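Local coordinates for ethanolamine utilization protein EutJ (PDB 3H1Q) that binds ATP in an actin-like ATPase fold and probably serves ethanolamine utilization, in a role not yet defined, at residues E201-V206 against A237-F242; H173-L178 against E188-K193; P28-V33 against V43-E48. All coordinates share one frame; numbering follows the deposited sequence.

Interaction 1 of 3, residues E201-V206 against A237-F242; sequences EIMRVV and AYLTGF. Unlike the reference sequence in segment 201-206: Arg204 (reference Pro). With ATP (adenosine-5'-triphosphate), chain C.
Met203 and Leu239 form a small apolar contact beside the adenine end of the ATP cleft, joining the start of helix 199-220 to the loop between strand 230-233 and helix 242-250 of this actin-like ATPase fold. Met203, a selenomethionine, has CG anti to the backbone N (chi1 -175°), and further bends at chi2 and chi3 swing the terminal methyl over to the loop, where CE lies 3.8 Å from Leu239 CD2. The two side chains cross obliquely, and the same CE rests on the main chain at Thr240, within a type II turn from Leu239 to Phe242. Gly241, whose phi of 83° suits glycine, sits in this turn at the N-cap position of the helix that follows. Val206 adds a looser contact, its CG1 4.4 Å from Leu239 CD2. While CD2 of Leu239 faces the helix, CD1 comes to the C2 edge of the base, close to its plane, 4.1 Å from ATP C2. Tyr238, just before it in the chain, lies over one face of the purine, its CB 3.4 Å from ATP C6, the ring itself oblique to the base near N7; its OH is hydrogen-bonded to His259. The contact is mainly apolar, though Thr240 N is also hydrogen-bonded to His199 ND1 of the same helix. Methyl packing thus probably fits the back of the Leu239 side chain to the helix, while the backbone bond gives direction.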
loop_
_atom_site.group_PDB
_atom_site.type_symbol
_atom_site.label_atom_id
_atom_site.label_comp_id
_atom_site.label_asym_id
_atom_site.label_seq_id
_atom_site.Cartn_x
_atom_site.Cartn_y
_atom_site.Cartn_z
ATOM N N GLU A 201 -4.529 -17.933 -15.534
ATOM C CA GLU A 201 -3.758 -19.166 -15.500
ATOM C C GLU A 201 -2.724 -19.280 -14.381
ATOM O O GLU A 201 -2.192 -20.365 -14.172
ATOM C CB GLU A 201 -3.102 -19.414 -16.855
ATOM C CG GLU A 201 -2.031 -18.428 -17.245
ATOM C CD GLU A 201 -0.680 -19.090 -17.444
ATOM O OE1 GLU A 201 -0.064 -19.529 -16.448
ATOM O OE2 GLU A 201 -0.226 -19.163 -18.609
ATOM N N ILE A 202 -2.424 -18.183 -13.680
ATOM C CA ILE A 202 -1.464 -18.197 -12.565
ATOM C C ILE A 202 -2.235 -18.455 -11.275
ATOM O O ILE A 202 -1.660 -18.611 -10.208
ATOM C CB ILE A 202 -0.697 -16.864 -12.493
HETATM N N MSE A 203 -3.554 -18.539 -11.390
HETATM C CA MSE A 203 -4.433 -18.546 -10.221
HETATM C C MSE A 203 -4.395 -19.816 -9.345
HETATM O O MSE A 203 -3.896 -19.779 -8.223
HETATM C CB MSE A 203 -5.859 -18.209 -10.651
HETATM C CG MSE A 203 -6.852 -18.063 -9.509
HETATM SE SE MSE A 203 -6.166 -17.067 -7.991
HETATM C CE MSE A 203 -6.902 -15.254 -8.248
ATOM N N ARG A 204 -4.937 -20.918 -9.851
ATOM C CA ARG A 204 -4.871 -22.202 -9.158
ATOM C C ARG A 204 -3.551 -22.428 -8.362
ATOM O O ARG A 204 -3.579 -22.862 -7.195
ATOM C CB ARG A 204 -5.074 -23.327 -10.161
ATOM N N VAL A 205 -2.410 -22.126 -8.992
ATOM C CA VAL A 205 -1.083 -22.440 -8.439
ATOM C C VAL A 205 -0.724 -21.614 -7.207
ATOM O O VAL A 205 -0.016 -22.078 -6.316
ATOM C CB VAL A 205 0.013 -22.330 -9.522
ATOM C CG1 VAL A 205 -0.521 -21.633 -10.763
ATOM C CG2 VAL A 205 1.248 -21.639 -8.982
ATOM N N VAL A 206 -1.267 -20.408 -7.171
ATOM C CA VAL A 206 -0.973 -19.397 -6.176
ATOM C C VAL A 206 -2.122 -19.298 -5.130
ATOM O O VAL A 206 -2.029 -18.564 -4.135
ATOM C CB VAL A 206 -0.712 -18.075 -6.936
ATOM C CG1 VAL A 206 -0.715 -16.870 -6.038
ATOM C CG2 VAL A 206 0.597 -18.169 -7.691
ATOM N N ALA A 237 -3.575 -7.591 -3.553
ATOM C CA ALA A 237 -4.963 -7.686 -3.988
ATOM C C ALA A 237 -5.192 -7.207 -5.435
ATOM O O ALA A 237 -6.317 -6.974 -5.840
ATOM C CB ALA A 237 -5.858 -6.927 -3.021
ATOM N N TYR A 238 -4.130 -7.054 -6.214
ATOM C CA TYR A 238 -4.238 -6.709 -7.625
ATOM C C TYR A 238 -4.521 -7.952 -8.464
ATOM O O TYR A 238 -4.574 -7.900 -9.690
ATOM C CB TYR A 238 -2.919 -6.101 -8.107
ATOM C CG TYR A 238 -2.935 -4.616 -8.390
ATOM C CD1 TYR A 238 -3.967 -4.029 -9.127
ATOM C CD2 TYR A 238 -1.887 -3.802 -7.959
ATOM C CE1 TYR A 238 -3.964 -2.656 -9.400
ATOM C CE2 TYR A 238 -1.876 -2.429 -8.222
ATOM C CZ TYR A 238 -2.906 -1.866 -8.946
ATOM O OH TYR A 238 -2.882 -0.519 -9.208
ATOM N N LEU A 239 -4.655 -9.095 -7.807
ATOM C CA LEU A 239 -4.923 -10.333 -8.529
ATOM C C LEU A 239 -6.415 -10.347 -8.826
ATOM O O LEU A 239 -7.232 -10.237 -7.909
ATOM C CB LEU A 239 -4.491 -11.550 -7.698
ATOM C CG LEU A 239 -3.919 -12.695 -8.537
ATOM C CD1 LEU A 239 -2.770 -12.217 -9.430
ATOM C CD2 LEU A 239 -3.448 -13.829 -7.667
ATOM N N THR A 240 -6.780 -10.413 -10.099
ATOM C CA THR A 240 -8.209 -10.450 -10.411
ATOM C C THR A 240 -8.825 -11.710 -9.809
ATOM O O THR A 240 -8.258 -12.822 -9.894
ATOM C CB THR A 240 -8.551 -10.300 -11.909
ATOM O OG1 THR A 240 -7.475 -10.805 -12.701
ATOM C CG2 THR A 240 -8.743 -8.842 -12.240
ATOM N N GLY A 241 -9.961 -11.498 -9.149
ATOM C CA GLY A 241 -10.656 -12.566 -8.473
ATOM C C GLY A 241 -10.092 -12.823 -7.101
ATOM O O GLY A 241 -10.708 -13.550 -6.311
ATOM N N PHE A 242 -8.927 -12.238 -6.810
ATOM C CA PHE A 242 -8.397 -12.268 -5.452
ATOM C C PHE A 242 -9.530 -11.980 -4.484
ATOM O O PHE A 242 -9.697 -12.695 -3.503
ATOM C CB PHE A 242 -7.287 -11.235 -5.231
ATOM C CG PHE A 242 -6.676 -11.278 -3.843
ATOM C CD1 PHE A 242 -5.439 -11.862 -3.639
ATOM C CD2 PHE A 242 -7.336 -10.720 -2.747
ATOM C CE1 PHE A 242 -4.868 -11.901 -2.364
ATOM C CE2 PHE A 242 -6.772 -10.756 -1.471
ATOM C CZ PHE A 242 -5.545 -11.351 -1.277
HETATM P PG ATP C . 2.914 -1.493 1.777
HETATM O O1G ATP C . 2.742 -0.602 0.556
HETATM O O2G ATP C . 1.812 -2.500 1.956
HETATM O O3G ATP C . 3.117 -0.717 3.073
HETATM P PB ATP C . 4.705 -2.684 -0.009
HETATM O O1B ATP C . 5.831 -3.657 -0.097
HETATM O O2B ATP C . 4.907 -1.378 -0.728
HETATM O O3B ATP C . 4.202 -2.428 1.494
HETATM P PA ATP C . 2.298 -3.050 -1.689
HETATM O O1A ATP C . 2.747 -1.871 -2.503
HETATM O O2A ATP C . 1.017 -2.933 -0.904
HETATM O O3A ATP C . 3.415 -3.469 -0.591
HETATM O "O5'" ATP C . 2.312 -4.368 -2.602
HETATM C "C5'" ATP C . 3.442 -4.880 -3.286
HETATM C "C4'" ATP C . 2.977 -6.229 -3.792
HETATM O "O4'" ATP C . 1.833 -6.045 -4.632
HETATM C "C3'" ATP C . 4.026 -6.891 -4.653
HETATM O "O3'" ATP C . 4.186 -8.267 -4.294
HETATM C "C2'" ATP C . 3.455 -6.874 -6.046
HETATM O "O2'" ATP C . 3.838 -8.030 -6.780
HETATM C "C1'" ATP C . 1.953 -6.807 -5.830
HETATM N N9 ATP C . 1.396 -6.290 -7.126
HETATM C C8 ATP C . 1.596 -5.085 -7.705
HETATM N N7 ATP C . 1.002 -5.006 -8.928
HETATM C C5 ATP C . 0.408 -6.187 -9.173
HETATM C C6 ATP C . -0.403 -6.794 -10.264
HETATM N N6 ATP C . -0.720 -6.105 -11.384
HETATM N N1 ATP C . -0.831 -8.074 -10.106
HETATM C C2 ATP C . -0.551 -8.809 -9.015
HETATM N N3 ATP C . 0.167 -8.321 -7.981
HETATM C C4 ATP C . 0.675 -7.038 -7.992
#

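Interaction 2 of 3, residues H173-L178 against E188-K193; sequences HLSLVL and EAETIK. With ATP (adenosine-5'-triphosphate), chain C.
Helices 171-182 and 186-194 follow each other in the chain through a short connection and cross steeply, their N-to-C directions 114° apart and the axes of the two short segments 8.9 Å from each other at closest approach. In this actin-like ATPase fold helix 186-194 supplies the ribose-binding residues of the nucleotide site and helix 171-182 backs them; a glutamate and a lysine one helical turn apart hold the sugar, as they do in the Hsp70 relatives. The backbones come nearest at Ser175 and Glu190, with CA atoms 5.7 Å apart, a closeness that the small side chains of Ser175 and Ala189 permit. Ala189 CB faces the carbonyl oxygen of Ser175 and also meets Leu178 CD2, which packs on from there toward Ile192. At the other end of the contact Leu174 CD1 touches the aliphatic CE of Lys193, the two side chains crossing at about a right angle. The polar centre is Ser175 OG, 2.6 Å from Glu190 OE1; its proton has a second possible acceptor in Gly171 O, so either may receive it. Glu190 starts anti to its main-chain N (chi1 -173°) and then turns at chi2, which brings one carboxylate oxygen to the serine and sends the other to the ligand. Lys193 runs extended past Ser175 until its last torsion bends, and its NZ also makes a weak hydrogen bond to Gly171 O. One sugar hydroxyl is therefore held twice: ATP O2' donates to Glu190 OE2 at 2.6 Å and accepts from Lys193 NZ at 2.7 Å.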
loop_
_atom_site.group_PDB
_atom_site.type_symbol
_atom_site.label_atom_id
_atom_site.label_comp_id
_atom_site.label_asym_id
_atom_site.label_seq_id
_atom_site.Cartn_x
_atom_site.Cartn_y
_atom_site.Cartn_z
ATOM N N HIS A 173 5.586 -14.277 -1.277
ATOM C CA HIS A 173 5.390 -15.691 -1.108
ATOM C C HIS A 173 4.614 -16.168 -2.302
ATOM O O HIS A 173 5.056 -17.086 -2.969
ATOM C CB HIS A 173 4.650 -15.955 0.188
ATOM C CG HIS A 173 5.311 -15.329 1.378
ATOM N ND1 HIS A 173 4.791 -14.225 2.026
ATOM C CD2 HIS A 173 6.477 -15.624 2.009
ATOM C CE1 HIS A 173 5.599 -13.883 3.020
ATOM N NE2 HIS A 173 6.625 -14.717 3.031
ATOM N N LEU A 174 3.498 -15.503 -2.611
ATOM C CA LEU A 174 2.802 -15.753 -3.867
ATOM C C LEU A 174 3.783 -15.889 -5.030
ATOM O O LEU A 174 3.813 -16.928 -5.699
ATOM C CB LEU A 174 1.802 -14.647 -4.219
ATOM C CG LEU A 174 0.708 -14.096 -3.311
ATOM C CD1 LEU A 174 -0.003 -13.012 -4.066
ATOM C CD2 LEU A 174 -0.272 -15.135 -2.932
ATOM N N SER A 175 4.574 -14.847 -5.282
ATOM C CA SER A 175 5.489 -14.856 -6.438
ATOM C C SER A 175 6.504 -15.989 -6.326
ATOM O O SER A 175 6.856 -16.613 -7.335
ATOM C CB SER A 175 6.213 -13.518 -6.581
ATOM O OG SER A 175 5.317 -12.438 -6.362
ATOM N N LEU A 176 6.955 -16.228 -5.092
ATOM C CA LEU A 176 7.820 -17.324 -4.748
ATOM C C LEU A 176 7.102 -18.666 -4.934
ATOM O O LEU A 176 7.621 -19.552 -5.632
ATOM C CB LEU A 176 8.314 -17.181 -3.296
ATOM C CG LEU A 176 9.508 -16.245 -3.015
ATOM C CD1 LEU A 176 9.754 -16.002 -1.522
ATOM C CD2 LEU A 176 10.767 -16.767 -3.672
ATOM N N VAL A 177 5.917 -18.814 -4.318
ATOM C CA VAL A 177 5.110 -20.030 -4.444
ATOM C C VAL A 177 4.866 -20.309 -5.923
ATOM O O VAL A 177 4.825 -21.452 -6.345
ATOM C CB VAL A 177 3.805 -19.918 -3.668
ATOM N N LEU A 178 4.756 -19.258 -6.719
ATOM C CA LEU A 178 4.684 -19.408 -8.159
ATOM C C LEU A 178 6.030 -19.781 -8.774
ATOM O O LEU A 178 6.104 -20.670 -9.616
ATOM C CB LEU A 178 4.171 -18.122 -8.789
ATOM C CG LEU A 178 4.099 -18.209 -10.308
ATOM C CD1 LEU A 178 2.858 -18.980 -10.731
ATOM C CD2 LEU A 178 4.117 -16.811 -10.906
ATOM N N GLU A 188 11.657 -13.475 -13.247
ATOM C CA GLU A 188 10.808 -14.088 -14.272
ATOM C C GLU A 188 9.355 -14.244 -13.770
ATOM O O GLU A 188 8.409 -13.807 -14.430
ATOM C CB GLU A 188 11.410 -15.428 -14.730
ATOM C CG GLU A 188 10.674 -16.143 -15.874
ATOM C CD GLU A 188 11.023 -17.651 -15.962
ATOM O OE1 GLU A 188 12.110 -18.022 -16.491
ATOM O OE2 GLU A 188 10.200 -18.478 -15.494
ATOM N N ALA A 189 9.197 -14.819 -12.580
ATOM C CA ALA A 189 7.877 -15.034 -12.010
ATOM C C ALA A 189 7.158 -13.749 -11.656
ATOM O O ALA A 189 5.964 -13.652 -11.876
ATOM C CB ALA A 189 7.946 -15.952 -10.800
ATOM N N GLU A 190 7.868 -12.772 -11.099
ATOM C CA GLU A 190 7.248 -11.486 -10.733
ATOM C C GLU A 190 6.692 -10.760 -11.968
ATOM O O GLU A 190 5.570 -10.246 -11.942
ATOM C CB GLU A 190 8.234 -10.593 -9.961
ATOM C CG GLU A 190 7.644 -9.298 -9.393
ATOM C CD GLU A 190 6.779 -9.510 -8.161
ATOM O OE1 GLU A 190 6.629 -10.658 -7.719
ATOM O OE2 GLU A 190 6.231 -8.523 -7.629
ATOM N N THR A 191 7.479 -10.734 -13.044
ATOM C CA THR A 191 7.007 -10.215 -14.320
ATOM C C THR A 191 5.688 -10.904 -14.706
ATOM O O THR A 191 4.724 -10.209 -15.000
ATOM C CB THR A 191 8.059 -10.364 -15.402
ATOM N N ILE A 192 5.618 -12.242 -14.646
ATOM C CA ILE A 192 4.344 -12.980 -14.865
ATOM C C ILE A 192 3.242 -12.535 -13.905
ATOM O O ILE A 192 2.257 -11.938 -14.323
ATOM C CB ILE A 192 4.463 -14.557 -14.771
ATOM C CG1 ILE A 192 5.576 -15.148 -15.660
ATOM C CG2 ILE A 192 3.127 -15.215 -15.083
ATOM C CD1 ILE A 192 5.605 -14.645 -17.103
ATOM N N LYS A 193 3.395 -12.819 -12.623
ATOM C CA LYS A 193 2.379 -12.449 -11.661
ATOM C C LYS A 193 1.763 -11.096 -11.961
ATOM O O LYS A 193 0.579 -10.884 -11.734
ATOM C CB LYS A 193 2.971 -12.425 -10.266
ATOM C CG LYS A 193 2.001 -12.093 -9.162
ATOM C CD LYS A 193 2.720 -12.194 -7.838
ATOM C CE LYS A 193 1.948 -11.557 -6.707
ATOM N NZ LYS A 193 2.655 -10.352 -6.181
HETATM P PG ATP C . 2.914 -1.493 1.777
HETATM O O1G ATP C . 2.742 -0.602 0.556
HETATM O O2G ATP C . 1.812 -2.500 1.956
HETATM O O3G ATP C . 3.117 -0.717 3.073
HETATM P PB ATP C . 4.705 -2.684 -0.009
HETATM O O1B ATP C . 5.831 -3.657 -0.097
HETATM O O2B ATP C . 4.907 -1.378 -0.728
HETATM O O3B ATP C . 4.202 -2.428 1.494
HETATM P PA ATP C . 2.298 -3.050 -1.689
HETATM O O1A ATP C . 2.747 -1.871 -2.503
HETATM O O2A ATP C . 1.017 -2.933 -0.904
HETATM O O3A ATP C . 3.415 -3.469 -0.591
HETATM O "O5'" ATP C . 2.312 -4.368 -2.602
HETATM C "C5'" ATP C . 3.442 -4.880 -3.286
HETATM C "C4'" ATP C . 2.977 -6.229 -3.792
HETATM O "O4'" ATP C . 1.833 -6.045 -4.632
HETATM C "C3'" ATP C . 4.026 -6.891 -4.653
HETATM O "O3'" ATP C . 4.186 -8.267 -4.294
HETATM C "C2'" ATP C . 3.455 -6.874 -6.046
HETATM O "O2'" ATP C . 3.838 -8.030 -6.780
HETATM C "C1'" ATP C . 1.953 -6.807 -5.830
HETATM N N9 ATP C . 1.396 -6.290 -7.126
HETATM C C8 ATP C . 1.596 -5.085 -7.705
HETATM N N7 ATP C . 1.002 -5.006 -8.928
HETATM C C5 ATP C . 0.408 -6.187 -9.173
HETATM C C6 ATP C . -0.403 -6.794 -10.264
HETATM N N6 ATP C . -0.720 -6.105 -11.384
HETATM N N1 ATP C . -0.831 -8.074 -10.106
HETATM C C2 ATP C . -0.551 -8.809 -9.015
HETATM N N3 ATP C . 0.167 -8.321 -7.981
HETATM C C4 ATP C . 0.675 -7.038 -7.992
#

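Interaction 3 of 3, residues P28-V33 against V43-E48; sequences PYKVGV and VVTDQE
Lys30 and Thr45 begin the ladder of an antiparallel beta hairpin, strands 30-34 and 39-45, whose turn carries the ATP-binding Thr37 and Ala38. Lys30 N donates to Thr45 O at 2.7 Å with an N-H...O angle of 165°, and Thr45 N returns a bond to Lys30 O. Two residues along, Gly32 N reaches Val43 O at 2.9 Å and Val43 N reaches Gly32 O at 3.0 Å. Between these hydrogen-bonded pairs lies the non-hydrogen-bonded pair Val31 and Val44; their main chains bond outward instead, Val31 to Ala96 and Val44 to Val52 and Ala53 of the flanking strands. Their side chains lie side by side and point the same way, and Val44 CG1 also meets Tyr29 CB at 3.6 Å. On the other face Val43 and Thr45 pack on helix 263-269. Thr45 OG1 takes the position between its own N and carbonyl carbon (chi1 79°), from which it donates to Asp46 O at 2.7 Å, tilted somewhat from the carbonyl plane. The longer polar ends find partners outside: Lys30 NZ bonds Leu270 O and Tyr29 OH bonds Leu25 O. Beyond the ladder, the Gln47 amide crosses the lysine chain, NE2 lying 3.4 Å from Lys30 CE, while its OE1 meets Pro28 CG. With main-chain groups paired both within the hairpin and toward its neighbours, the chemistry implies a register set by backbone bonding inside a continuous sheet.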
loop_
_atom_site.group_PDB
_atom_site.type_symbol
_atom_site.label_atom_id
_atom_site.label_comp_id
_atom_site.label_asym_id
_atom_site.label_seq_id
_atom_site.Cartn_x
_atom_site.Cartn_y
_atom_site.Cartn_z
ATOM N N PRO A 28 -1.914 25.144 -1.573
ATOM C CA PRO A 28 -0.863 24.303 -0.990
ATOM C C PRO A 28 -1.153 22.818 -1.157
ATOM O O PRO A 28 -2.304 22.397 -1.291
ATOM C CB PRO A 28 -0.915 24.664 0.477
ATOM C CG PRO A 28 -2.340 24.930 0.697
ATOM C CD PRO A 28 -2.831 25.633 -0.528
ATOM N N TYR A 29 -0.087 22.042 -1.155
ATOM C CA TYR A 29 -0.153 20.655 -1.471
ATOM C C TYR A 29 0.189 19.866 -0.250
ATOM O O TYR A 29 0.866 20.358 0.654
ATOM C CB TYR A 29 0.885 20.362 -2.520
ATOM C CG TYR A 29 0.578 20.962 -3.854
ATOM C CD1 TYR A 29 -0.728 21.041 -4.303
ATOM C CD2 TYR A 29 1.600 21.407 -4.699
ATOM C CE1 TYR A 29 -1.016 21.563 -5.533
ATOM C CE2 TYR A 29 1.317 21.940 -5.946
ATOM C CZ TYR A 29 -0.001 22.012 -6.345
ATOM O OH TYR A 29 -0.344 22.532 -7.557
ATOM N N LYS A 30 -0.271 18.630 -0.232
ATOM C CA LYS A 30 0.067 17.721 0.815
ATOM C C LYS A 30 0.878 16.577 0.199
ATOM O O LYS A 30 0.535 16.052 -0.865
ATOM C CB LYS A 30 -1.199 17.192 1.455
ATOM C CG LYS A 30 -2.029 18.185 2.243
ATOM C CD LYS A 30 -2.753 17.382 3.315
ATOM C CE LYS A 30 -4.192 17.764 3.460
ATOM N NZ LYS A 30 -5.037 16.601 3.921
ATOM N N VAL A 31 1.964 16.200 0.867
ATOM C CA VAL A 31 2.847 15.173 0.359
ATOM C C VAL A 31 2.936 14.018 1.351
ATOM O O VAL A 31 2.877 14.210 2.574
ATOM C CB VAL A 31 4.248 15.721 0.070
ATOM C CG1 VAL A 31 5.065 14.705 -0.697
ATOM C CG2 VAL A 31 4.163 17.004 -0.732
ATOM N N GLY A 32 3.049 12.811 0.811
ATOM C CA GLY A 32 3.107 11.643 1.629
ATOM C C GLY A 32 4.090 10.709 1.002
ATOM O O GLY A 32 4.121 10.539 -0.219
ATOM N N VAL A 33 4.937 10.130 1.838
ATOM C CA VAL A 33 5.806 9.100 1.357
ATOM C C VAL A 33 5.418 7.806 2.054
ATOM O O VAL A 33 5.173 7.794 3.271
ATOM C CB VAL A 33 7.262 9.459 1.596
ATOM C CG1 VAL A 33 8.200 8.333 1.080
ATOM C CG2 VAL A 33 7.580 10.782 0.915
ATOM N N VAL A 43 3.341 10.707 -3.090
ATOM C CA VAL A 43 2.022 11.159 -3.487
ATOM C C VAL A 43 1.775 12.625 -3.065
ATOM O O VAL A 43 2.095 13.010 -1.935
ATOM C CB VAL A 43 0.952 10.211 -2.884
ATOM C CG1 VAL A 43 -0.473 10.745 -3.028
ATOM C CG2 VAL A 43 1.054 8.805 -3.521
ATOM N N VAL A 44 1.221 13.434 -3.980
ATOM C CA VAL A 44 0.859 14.812 -3.698
ATOM C C VAL A 44 -0.640 15.007 -3.909
ATOM O O VAL A 44 -1.209 14.486 -4.857
ATOM C CB VAL A 44 1.614 15.831 -4.627
ATOM C CG1 VAL A 44 1.243 17.272 -4.260
ATOM C CG2 VAL A 44 3.108 15.665 -4.560
ATOM N N THR A 45 -1.275 15.791 -3.046
ATOM C CA THR A 45 -2.690 16.107 -3.209
ATOM C C THR A 45 -2.937 17.563 -2.862
ATOM O O THR A 45 -2.151 18.161 -2.144
ATOM C CB THR A 45 -3.586 15.298 -2.233
ATOM O OG1 THR A 45 -3.524 15.908 -0.935
ATOM C CG2 THR A 45 -3.188 13.836 -2.127
ATOM N N ASP A 46 -4.056 18.114 -3.323
ATOM C CA ASP A 46 -4.556 19.382 -2.789
ATOM C C ASP A 46 -5.059 19.223 -1.343
ATOM O O ASP A 46 -4.988 18.113 -0.772
ATOM C CB ASP A 46 -5.681 19.893 -3.649
ATOM C CG ASP A 46 -6.922 19.029 -3.562
ATOM O OD1 ASP A 46 -6.864 17.903 -3.001
ATOM O OD2 ASP A 46 -7.977 19.480 -4.078
ATOM N N GLN A 47 -5.576 20.303 -0.744
ATOM C CA GLN A 47 -5.952 20.257 0.688
ATOM C C GLN A 47 -7.161 19.377 0.960
ATOM O O GLN A 47 -7.398 19.003 2.095
ATOM C CB GLN A 47 -6.182 21.651 1.299
ATOM C CG GLN A 47 -4.911 22.486 1.583
ATOM C CD GLN A 47 -3.876 21.841 2.564
ATOM O OE1 GLN A 47 -2.673 22.031 2.393
ATOM N NE2 GLN A 47 -4.349 21.114 3.588
ATOM N N GLU A 48 -7.910 19.041 -0.087
ATOM C CA GLU A 48 -9.065 18.158 0.016
ATOM C C GLU A 48 -8.704 16.745 -0.453
ATOM O O GLU A 48 -9.569 15.915 -0.718
ATOM C CB GLU A 48 -10.250 18.703 -0.804
ATOM C CG GLU A 48 -10.383 20.250 -0.897
ATOM C CD GLU A 48 -10.045 20.971 0.418
ATOM O OE1 GLU A 48 -10.488 20.493 1.492
ATOM O OE2 GLU A 48 -9.328 22.009 0.384
#

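Interactions 1 and 2 are neighbours that share an apolar core behind the adenosine end of the nucleotide site. Their centres are 11 Å apart, and they touch through Val206 CG1 and Leu174 CD2 at 3.6 Å and through Val205 CG2 and Leu178 CD1, also at 3.6 Å, so helix 199-220 backs the helix that supports the ribose-binding pair. Both reach ATP, interaction 1 at the base and interaction 2 at the sugar. Interaction 3 lies on the opposite side of the chain's centre, about 33 Å from each, centre to centre. The side chain of Val43 is about 10 Å from ATP, and the hairpin's turn binds it, so the ligand lies between the two regions.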